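Tail assembly chaperone (Enterobacteria phage HK97, PDB 2OB9) probably acts as a chaperone during assembly of the phage tail, with its subunits arranged in a spiral. Local coordinates at residues 21-26 / 33-38; 26-31 / 102-107; 74-79 / 87-92. One frame throughout, in Å; residues are numbered along the deposited sequence.

Interaction 1 (21-26 / 33-38)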
loop_
_atom_site.group_PDB
_atom_site.type_symbol
_atom_site.label_atom_id
_atom_site.label_comp_id
_atom_site.label_asym_id
_atom_site.label_seq_id
_atom_site.Cartn_x
_atom_site.Cartn_y
_atom_site.Cartn_z
ATOM N N LYS A 21 -24.503 32.355 -7.283
ATOM C CA LYS A 21 -25.917 32.725 -7.279
ATOM C C LYS A 21 -26.271 33.643 -6.108
ATOM O O LYS A 21 -25.547 33.718 -5.125
ATOM C CB LYS A 21 -26.829 31.472 -7.287
ATOM C CG LYS A 21 -26.482 30.413 -6.228
ATOM C CD LYS A 21 -27.577 29.352 -6.175
ATOM C CE LYS A 21 -27.462 28.540 -4.902
ATOM N NZ LYS A 21 -26.844 27.188 -5.089
ATOM N N THR A 22 -27.394 34.342 -6.242
ATOM C CA THR A 22 -27.948 35.109 -5.165
ATOM C C THR A 22 -28.936 34.263 -4.398
ATOM O O THR A 22 -29.828 33.639 -4.971
ATOM C CB THR A 22 -28.590 36.399 -5.669
ATOM O OG1 THR A 22 -27.583 37.189 -6.313
ATOM C CG2 THR A 22 -29.159 37.212 -4.500
ATOM N N VAL A 23 -28.743 34.250 -3.087
ATOM C CA VAL A 23 -29.538 33.511 -2.131
ATOM C C VAL A 23 -30.056 34.509 -1.061
ATOM O O VAL A 23 -29.298 35.321 -0.542
ATOM C CB VAL A 23 -28.655 32.380 -1.478
ATOM C CG1 VAL A 23 -29.280 31.805 -0.221
ATOM C CG2 VAL A 23 -28.414 31.297 -2.465
ATOM N N VAL A 24 -31.359 34.449 -0.780
ATOM C CA VAL A 24 -31.944 35.100 0.388
ATOM C C VAL A 24 -31.728 34.202 1.604
ATOM O O VAL A 24 -31.925 32.974 1.525
ATOM C CB VAL A 24 -33.454 35.369 0.200
ATOM C CG1 VAL A 24 -34.099 35.822 1.524
ATOM C CG2 VAL A 24 -33.671 36.392 -0.883
ATOM N N VAL A 25 -31.308 34.791 2.724
ATOM C CA VAL A 25 -31.180 34.014 3.946
ATOM C C VAL A 25 -32.149 34.451 5.056
ATOM O O VAL A 25 -31.866 35.369 5.818
ATOM C CB VAL A 25 -29.678 33.669 4.318
ATOM C CG1 VAL A 25 -28.650 34.603 3.660
ATOM C CG2 VAL A 25 -29.430 33.330 5.822
ATOM N N PRO A 26 -33.312 33.757 5.126
ATOM C CA PRO A 26 -34.455 33.985 6.020
ATOM C C PRO A 26 -34.051 34.232 7.455
ATOM O O PRO A 26 -34.668 35.056 8.140
ATOM C CB PRO A 26 -35.224 32.655 5.950
ATOM C CG PRO A 26 -34.925 32.122 4.570
ATOM C CD PRO A 26 -33.537 32.597 4.231
ATOM N N VAL A 33 -27.159 37.209 0.026
ATOM C CA VAL A 33 -25.730 36.966 -0.079
ATOM C C VAL A 33 -25.525 36.369 -1.461
ATOM O O VAL A 33 -26.489 36.018 -2.142
ATOM C CB VAL A 33 -25.194 35.965 1.023
ATOM C CG1 VAL A 33 -25.516 36.483 2.412
ATOM C CG2 VAL A 33 -25.713 34.483 0.807
ATOM N N VAL A 34 -24.270 36.292 -1.880
ATOM C CA VAL A 34 -23.896 35.619 -3.096
ATOM C C VAL A 34 -23.052 34.418 -2.692
ATOM O O VAL A 34 -22.125 34.524 -1.904
ATOM C CB VAL A 34 -23.126 36.578 -4.060
ATOM C CG1 VAL A 34 -22.428 35.792 -5.166
ATOM C CG2 VAL A 34 -24.066 37.640 -4.669
ATOM N N LEU A 35 -23.425 33.265 -3.200
ATOM C CA LEU A 35 -22.685 32.039 -3.005
ATOM C C LEU A 35 -21.952 31.703 -4.303
ATOM O O LEU A 35 -22.555 31.670 -5.378
ATOM C CB LEU A 35 -23.660 30.870 -2.659
ATOM C CG LEU A 35 -24.445 30.936 -1.335
ATOM C CD1 LEU A 35 -25.233 29.650 -1.093
ATOM C CD2 LEU A 35 -23.540 31.265 -0.112
ATOM N N ARG A 36 -20.655 31.451 -4.181
ATOM C CA ARG A 36 -19.812 31.071 -5.306
ATOM C C ARG A 36 -19.261 29.665 -5.033
ATOM O O ARG A 36 -19.131 29.298 -3.898
ATOM C CB ARG A 36 -18.686 32.118 -5.507
ATOM C CG ARG A 36 -17.521 32.021 -4.537
ATOM C CD ARG A 36 -16.452 32.888 -5.113
ATOM N NE ARG A 36 -15.277 33.288 -4.336
ATOM C CZ ARG A 36 -14.363 32.474 -3.819
ATOM N NH1 ARG A 36 -14.557 31.147 -3.822
ATOM N NH2 ARG A 36 -13.264 32.997 -3.228
ATOM N N GLU A 37 -19.001 28.875 -6.071
ATOM C CA GLU A 37 -18.250 27.641 -5.922
ATOM C C GLU A 37 -16.863 27.961 -5.306
ATOM O O GLU A 37 -16.388 29.071 -5.440
ATOM C CB GLU A 37 -18.095 26.942 -7.269
ATOM C CG GLU A 37 -17.182 27.670 -8.232
ATOM C CD GLU A 37 -17.095 26.953 -9.555
ATOM O OE1 GLU A 37 -16.728 25.760 -9.534
ATOM O OE2 GLU A 37 -17.373 27.581 -10.603
ATOM N N PRO A 38 -16.244 27.005 -4.590
ATOM C CA PRO A 38 -14.923 27.298 -4.041
ATOM C C PRO A 38 -13.838 27.422 -5.084
ATOM O O PRO A 38 -13.904 26.787 -6.155
ATOM C CB PRO A 38 -14.631 26.092 -3.136
ATOM C CG PRO A 38 -15.978 25.480 -2.895
ATOM C CD PRO A 38 -16.745 25.693 -4.137
#
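K21 and L35, T22 and V34, and V23 and V33 are the three facing pairs that join the two strands of an antiparallel beta hairpin. The K21–L35 and V23–V33 pairs are hydrogen-bonded. K21 N donates to L35 O at 2.8 Å, and L35 N returns the bond to K21 O. In the second pair V23 N reaches V33 O at 3.0 Å on an almost straight N-H...O line (175°), while V33 N donates a hydrogen bond to V23 O. Between them lies the non-hydrogen-bonded pair T22–V34, where the chains draw closer. There K21 O also receives a CA-H...O contact from V34 CA at 3.2 Å.

K21, V23, V33 and L35 share one face of the sheet. V23 CG2 meets L35 CD1 at 3.8 Å, the two side chains crossing at a slant. V33 has its CG1 anti to the carbonyl carbon (chi1 -57°), and this branch meets V25 CG1 at 3.9 Å, with the side chains nearly perpendicular. On the other face T22 OG1 lies against V34 CG2; T22 is exposed there, while V34 is buried.

The face bearing V23, V33 and L35 is covered in part by helix 103-113: V23 and L35 pack on Q111, and V25 packs on V104. K21 sends its amine to the same helix, with NZ hydrogen-bonded to Q111 O. Strand 80-81 extends the sheet beside 31-36, and V33 and L35 rest on L80. Past the paired region, E37 OE1 forms a salt bridge with R107 of a second subunit, tying this end of the hairpin into the assembly. R36 NH1 is gripped twice, by a salt bridge to D78 OD2 of helix 61-79 and by a longer bond to E37 O, the carbonyl of the next residue, at 3.2 Å.

Interaction 2 (26-31 / 102-107)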
loop_
_atom_site.group_PDB
_atom_site.type_symbol
_atom_site.label_atom_id
_atom_site.label_comp_id
_atom_site.label_asym_id
_atom_site.label_seq_id
_atom_site.Cartn_x
_atom_site.Cartn_y
_atom_site.Cartn_z
ATOM N N PRO A 26 -33.312 33.757 5.126
ATOM C CA PRO A 26 -34.455 33.985 6.020
ATOM C C PRO A 26 -34.051 34.232 7.455
ATOM O O PRO A 26 -34.668 35.056 8.140
ATOM C CB PRO A 26 -35.224 32.655 5.950
ATOM C CG PRO A 26 -34.925 32.122 4.570
ATOM C CD PRO A 26 -33.537 32.597 4.231
ATOM N N GLU A 27 -33.027 33.513 7.909
ATOM C CA GLU A 27 -32.641 33.528 9.313
ATOM C C GLU A 27 -31.634 34.633 9.612
ATOM O O GLU A 27 -31.344 34.921 10.773
ATOM C CB GLU A 27 -32.099 32.163 9.723
ATOM C CG GLU A 27 -31.352 31.514 8.591
ATOM C CD GLU A 27 -32.095 30.375 7.953
ATOM O OE1 GLU A 27 -32.634 29.541 8.699
ATOM O OE2 GLU A 27 -32.107 30.316 6.710
ATOM N N TRP A 28 -31.102 35.247 8.564
ATOM C CA TRP A 28 -30.296 36.442 8.730
ATOM C C TRP A 28 -31.066 37.619 8.188
ATOM O O TRP A 28 -30.579 38.366 7.335
ATOM C CB TRP A 28 -28.954 36.311 8.028
ATOM C CG TRP A 28 -28.048 35.211 8.529
ATOM C CD1 TRP A 28 -28.150 34.476 9.706
ATOM C CD2 TRP A 28 -26.844 34.780 7.892
ATOM N NE1 TRP A 28 -27.084 33.600 9.808
ATOM C CE2 TRP A 28 -26.271 33.770 8.709
ATOM C CE3 TRP A 28 -26.192 35.149 6.696
ATOM C CZ2 TRP A 28 -25.086 33.114 8.355
ATOM C CZ3 TRP A 28 -25.021 34.505 6.347
ATOM C CH2 TRP A 28 -24.473 33.498 7.183
ATOM N N GLU A 29 -32.298 37.740 8.671
ATOM C CA GLU A 29 -33.199 38.877 8.400
ATOM C C GLU A 29 -33.534 39.132 6.943
ATOM O O GLU A 29 -33.839 40.259 6.566
ATOM C CB GLU A 29 -32.711 40.139 9.124
ATOM C CG GLU A 29 -32.513 39.833 10.613
ATOM C CD GLU A 29 -32.027 41.009 11.424
ATOM O OE1 GLU A 29 -31.755 42.083 10.830
ATOM O OE2 GLU A 29 -31.909 40.846 12.662
ATOM N N GLY A 30 -33.517 38.083 6.127
ATOM C CA GLY A 30 -33.925 38.200 4.730
ATOM C C GLY A 30 -32.810 38.726 3.848
ATOM O O GLY A 30 -33.006 38.909 2.668
ATOM N N VAL A 31 -31.618 38.930 4.410
ATOM C CA VAL A 31 -30.464 39.484 3.663
ATOM C C VAL A 31 -30.105 38.582 2.498
ATOM O O VAL A 31 -30.198 37.342 2.601
ATOM C CB VAL A 31 -29.208 39.721 4.613
ATOM C CG1 VAL A 31 -28.455 38.412 4.935
ATOM C CG2 VAL A 31 -28.252 40.762 4.060
ATOM N N GLY A 102 -22.591 27.245 12.710
ATOM C CA GLY A 102 -23.694 26.370 13.044
ATOM C C GLY A 102 -24.557 26.084 11.836
ATOM O O GLY A 102 -24.080 26.166 10.696
ATOM N N PRO A 103 -25.824 25.717 12.079
ATOM C CA PRO A 103 -26.758 25.185 11.076
ATOM C C PRO A 103 -26.938 26.029 9.794
ATOM O O PRO A 103 -26.992 25.472 8.703
ATOM C CB PRO A 103 -28.078 25.074 11.861
ATOM C CG PRO A 103 -27.646 24.855 13.270
ATOM C CD PRO A 103 -26.428 25.748 13.422
ATOM N N VAL A 104 -27.067 27.339 9.925
ATOM C CA VAL A 104 -27.223 28.222 8.772
ATOM C C VAL A 104 -25.974 28.220 7.872
ATOM O O VAL A 104 -26.077 28.002 6.664
ATOM C CB VAL A 104 -27.645 29.675 9.194
ATOM C CG1 VAL A 104 -27.743 30.614 7.969
ATOM C CG2 VAL A 104 -28.958 29.628 9.953
ATOM N N HIS A 105 -24.807 28.449 8.475
ATOM C CA HIS A 105 -23.540 28.439 7.754
ATOM C C HIS A 105 -23.356 27.130 6.999
ATOM O O HIS A 105 -22.946 27.105 5.853
ATOM C CB HIS A 105 -22.371 28.636 8.722
ATOM C CG HIS A 105 -22.551 29.798 9.647
ATOM N ND1 HIS A 105 -23.439 29.775 10.699
ATOM C CD2 HIS A 105 -21.994 31.031 9.650
ATOM C CE1 HIS A 105 -23.400 30.927 11.332
ATOM N NE2 HIS A 105 -22.550 31.719 10.696
ATOM N N SER A 106 -23.676 26.039 7.655
ATOM C CA SER A 106 -23.438 24.740 7.079
ATOM C C SER A 106 -24.424 24.434 5.950
ATOM O O SER A 106 -24.071 23.781 4.997
ATOM C CB SER A 106 -23.411 23.678 8.176
ATOM O OG SER A 106 -24.696 23.093 8.351
ATOM N N ARG A 107 -25.637 24.967 6.048
ATOM C CA ARG A 107 -26.656 24.873 4.976
ATOM C C ARG A 107 -26.292 25.792 3.796
ATOM O O ARG A 107 -26.592 25.496 2.654
ATOM C CB ARG A 107 -28.018 25.280 5.531
ATOM C CG ARG A 107 -29.163 25.160 4.525
ATOM C CD ARG A 107 -30.532 25.770 5.005
ATOM N NE ARG A 107 -30.529 27.239 5.246
ATOM C CZ ARG A 107 -30.503 28.164 4.279
ATOM N NH1 ARG A 107 -30.444 27.800 2.991
ATOM N NH2 ARG A 107 -30.536 29.465 4.598
#
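The hairpin loop between strands 20-25 and 31-36 meets the first turn of helix 103-113 through W28 and E27, each lying nearest one methyl of V104. At its far end the loop closes in a type I' beta turn from W28 to V31, with E29 and G30 at the corners and V31 N bonded to W28 O.

V104 reaches toward the loop with its two methyl groups parted. CG1, anti to the backbone N (chi1 177°), lies by the NE1–CE2–CZ2 rim of the indole, 3.6 Å from W28 CE2. CG2 lies beside the aliphatic part of E27, around CG, and the two side chains run past each other in opposite directions. Helix 103-113 thus offers V104 to both residues, chiefly one methyl to each.

Farther along the indole, W28 makes a T-shaped (edge-to-face) pair with H105, the ring centroids 5.3 Å apart and the planes at 63°. The tryptophan gives the edge, and its CZ2 sits over the imidazole 3.7 Å from H105 NE2. That nitrogen is hydrogen-bonded to A11 O of a third subunit, which would help hold the rotation of the ring; because a carbonyl oxygen can only accept, NE2 probably carries the proton. A11 of that subunit also packs on W28, so the contact lies at a subunit interface.

Beyond its contact with V104, E27 forms a salt bridge with R107, the two side chains approaching from opposite directions. R107 NH2 meets E27 OE2 at 2.8 Å from above the carboxylate plane.

Interaction 3 (74-79 / 87-92)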
loop_
_atom_site.group_PDB
_atom_site.type_symbol
_atom_site.label_atom_id
_atom_site.label_comp_id
_atom_site.label_asym_id
_atom_site.label_seq_id
_atom_site.Cartn_x
_atom_site.Cartn_y
_atom_site.Cartn_z
ATOM N N VAL A 74 -13.468 26.398 6.413
ATOM C CA VAL A 74 -12.504 26.875 5.407
ATOM C C VAL A 74 -13.121 27.008 4.041
ATOM O O VAL A 74 -12.882 27.999 3.332
ATOM C CB VAL A 74 -11.255 25.924 5.329
ATOM C CG1 VAL A 74 -10.589 25.889 3.904
ATOM C CG2 VAL A 74 -10.270 26.284 6.395
ATOM N N LEU A 75 -13.899 26.008 3.652
ATOM C CA LEU A 75 -14.679 26.120 2.451
ATOM C C LEU A 75 -15.719 27.223 2.617
ATOM O O LEU A 75 -15.989 27.968 1.677
ATOM C CB LEU A 75 -15.355 24.774 2.072
ATOM C CG LEU A 75 -14.642 23.776 1.189
ATOM C CD1 LEU A 75 -15.572 22.619 0.798
ATOM C CD2 LEU A 75 -14.081 24.478 -0.040
ATOM N N PHE A 76 -16.350 27.298 3.784
ATOM C CA PHE A 76 -17.430 28.296 4.002
ATOM C C PHE A 76 -16.996 29.741 3.794
ATOM O O PHE A 76 -17.686 30.562 3.146
ATOM C CB PHE A 76 -18.056 28.151 5.396
ATOM C CG PHE A 76 -19.056 29.251 5.720
ATOM C CD1 PHE A 76 -20.341 29.234 5.172
ATOM C CD2 PHE A 76 -18.708 30.314 6.566
ATOM C CE1 PHE A 76 -21.266 30.255 5.466
ATOM C CE2 PHE A 76 -19.643 31.344 6.856
ATOM C CZ PHE A 76 -20.911 31.289 6.319
ATOM N N ILE A 77 -15.868 30.055 4.403
ATOM C CA ILE A 77 -15.290 31.351 4.333
ATOM C C ILE A 77 -15.010 31.727 2.878
ATOM O O ILE A 77 -15.079 32.879 2.513
ATOM C CB ILE A 77 -14.046 31.350 5.176
ATOM C CG1 ILE A 77 -14.421 31.556 6.641
ATOM C CG2 ILE A 77 -13.018 32.343 4.684
ATOM C CD1 ILE A 77 -13.332 31.016 7.581
ATOM N N ASP A 78 -14.733 30.731 2.056
ATOM C CA ASP A 78 -14.390 30.959 0.695
ATOM C C ASP A 78 -15.606 31.092 -0.205
ATOM O O ASP A 78 -15.593 31.840 -1.184
ATOM C CB ASP A 78 -13.514 29.814 0.211
ATOM C CG ASP A 78 -12.889 30.104 -1.148
ATOM O OD1 ASP A 78 -12.044 31.032 -1.235
ATOM O OD2 ASP A 78 -13.275 29.394 -2.101
ATOM N N VAL A 79 -16.673 30.378 0.108
ATOM C CA VAL A 79 -17.854 30.455 -0.744
ATOM C C VAL A 79 -18.740 31.667 -0.521
ATOM O O VAL A 79 -19.490 32.023 -1.411
ATOM C CB VAL A 79 -18.697 29.144 -0.715
ATOM C CG1 VAL A 79 -17.820 27.950 -1.029
ATOM C CG2 VAL A 79 -19.455 28.972 0.616
ATOM N N PRO A 87 -15.849 39.022 -0.703
ATOM C CA PRO A 87 -15.732 38.095 0.447
ATOM C C PRO A 87 -16.293 38.690 1.736
ATOM O O PRO A 87 -15.994 39.833 2.061
ATOM C CB PRO A 87 -14.208 37.931 0.601
ATOM C CG PRO A 87 -13.600 39.269 -0.084
ATOM C CD PRO A 87 -14.523 39.275 -1.307
ATOM N N VAL A 88 -17.100 37.943 2.476
ATOM C CA VAL A 88 -17.501 38.419 3.810
ATOM C C VAL A 88 -16.345 38.298 4.843
ATOM O O VAL A 88 -16.153 39.189 5.699
ATOM C CB VAL A 88 -18.782 37.689 4.338
ATOM C CG1 VAL A 88 -19.186 38.242 5.708
ATOM C CG2 VAL A 88 -19.938 37.848 3.369
ATOM N N PHE A 89 -15.628 37.168 4.789
ATOM C CA PHE A 89 -14.590 36.822 5.746
ATOM C C PHE A 89 -13.321 36.630 4.980
ATOM O O PHE A 89 -13.355 36.140 3.848
ATOM C CB PHE A 89 -14.925 35.529 6.504
ATOM C CG PHE A 89 -16.195 35.607 7.305
ATOM C CD1 PHE A 89 -16.267 36.418 8.450
ATOM C CD2 PHE A 89 -17.328 34.869 6.924
ATOM C CE1 PHE A 89 -17.452 36.526 9.201
ATOM C CE2 PHE A 89 -18.522 34.947 7.677
ATOM C CZ PHE A 89 -18.582 35.781 8.827
ATOM N N SER A 90 -12.194 37.066 5.546
ATOM C CA SER A 90 -10.915 36.659 4.989
ATOM C C SER A 90 -10.534 35.265 5.524
ATOM O O SER A 90 -11.039 34.785 6.558
ATOM C CB SER A 90 -9.803 37.670 5.330
ATOM O OG SER A 90 -9.532 37.591 6.711
ATOM N N VAL A 91 -9.618 34.634 4.793
ATOM C CA VAL A 91 -8.885 33.441 5.251
ATOM C C VAL A 91 -8.407 33.566 6.706
ATOM O O VAL A 91 -8.475 32.603 7.468
ATOM C CB VAL A 91 -7.718 33.086 4.248
ATOM C CG1 VAL A 91 -7.187 34.340 3.512
ATOM C CG2 VAL A 91 -6.589 32.314 4.923
ATOM N N ASP A 92 -7.994 34.772 7.097
ATOM C CA ASP A 92 -7.412 35.007 8.403
ATOM C C ASP A 92 -8.372 34.908 9.593
ATOM O O ASP A 92 -7.932 34.796 10.734
ATOM C CB ASP A 92 -6.653 36.345 8.417
ATOM C CG ASP A 92 -5.439 36.335 7.501
ATOM O OD1 ASP A 92 -4.827 35.256 7.299
ATOM O OD2 ASP A 92 -5.089 37.408 6.978
HETATM O O HOH W 1 -16.502 34.708 3.377
#
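F89 turns its side chain from the loop after strand 80-81 toward helix 61-79. Its CB sits against I77, 4.0 Å from I77 CG1 and only slightly farther from I77 CG2, the two side chains crossing at about a right angle. With CG anti to its own carbonyl carbon (chi1 -61°), the ring is carried past I77 toward F76. At the outer part of the ring F89 CE2 meets F76 CE2 at 3.9 Å, an oblique contact of two aromatic side chains. V88 CG1 lies over the centre of one face of the F89 ring, 3.8 Å above the plane. V97 of helix 94-98 touches both phenylalanines, and M12 of a third subunit packs on F89.

The backbone beyond F89 is also in contact: I77 CG2 lies 3.7 Å from S90 O. A water accepts from F89 N at 3.0 Å; its approach to I77 O is implausibly short, and that link is doubtful. No direct hydrogen bond crosses between the segments, so the loop is held to the helix mainly by the fit of apolar side chains in a buried setting.

Interactions 1 and 3 are buried, whereas interaction 2 is only partly so and lies farthest from the centre of the chain. Interaction 1 is chiefly backbone pairing, interaction 2 mixes a salt bridge with aromatic and aliphatic contacts, and interaction 3 is almost wholly apolar. The first two hold the same hairpin: they share P26, V25 N bonds to V31 O, and V25 CG2 packs on V104 CG1. Interactions 1 and 3 meet through the R36–D78 salt bridge and the bond from R36 N to V79 O. F76 connects interactions 2 and 3 by packing against H105. All three reach the third subunit, interaction 1 through V33 alone.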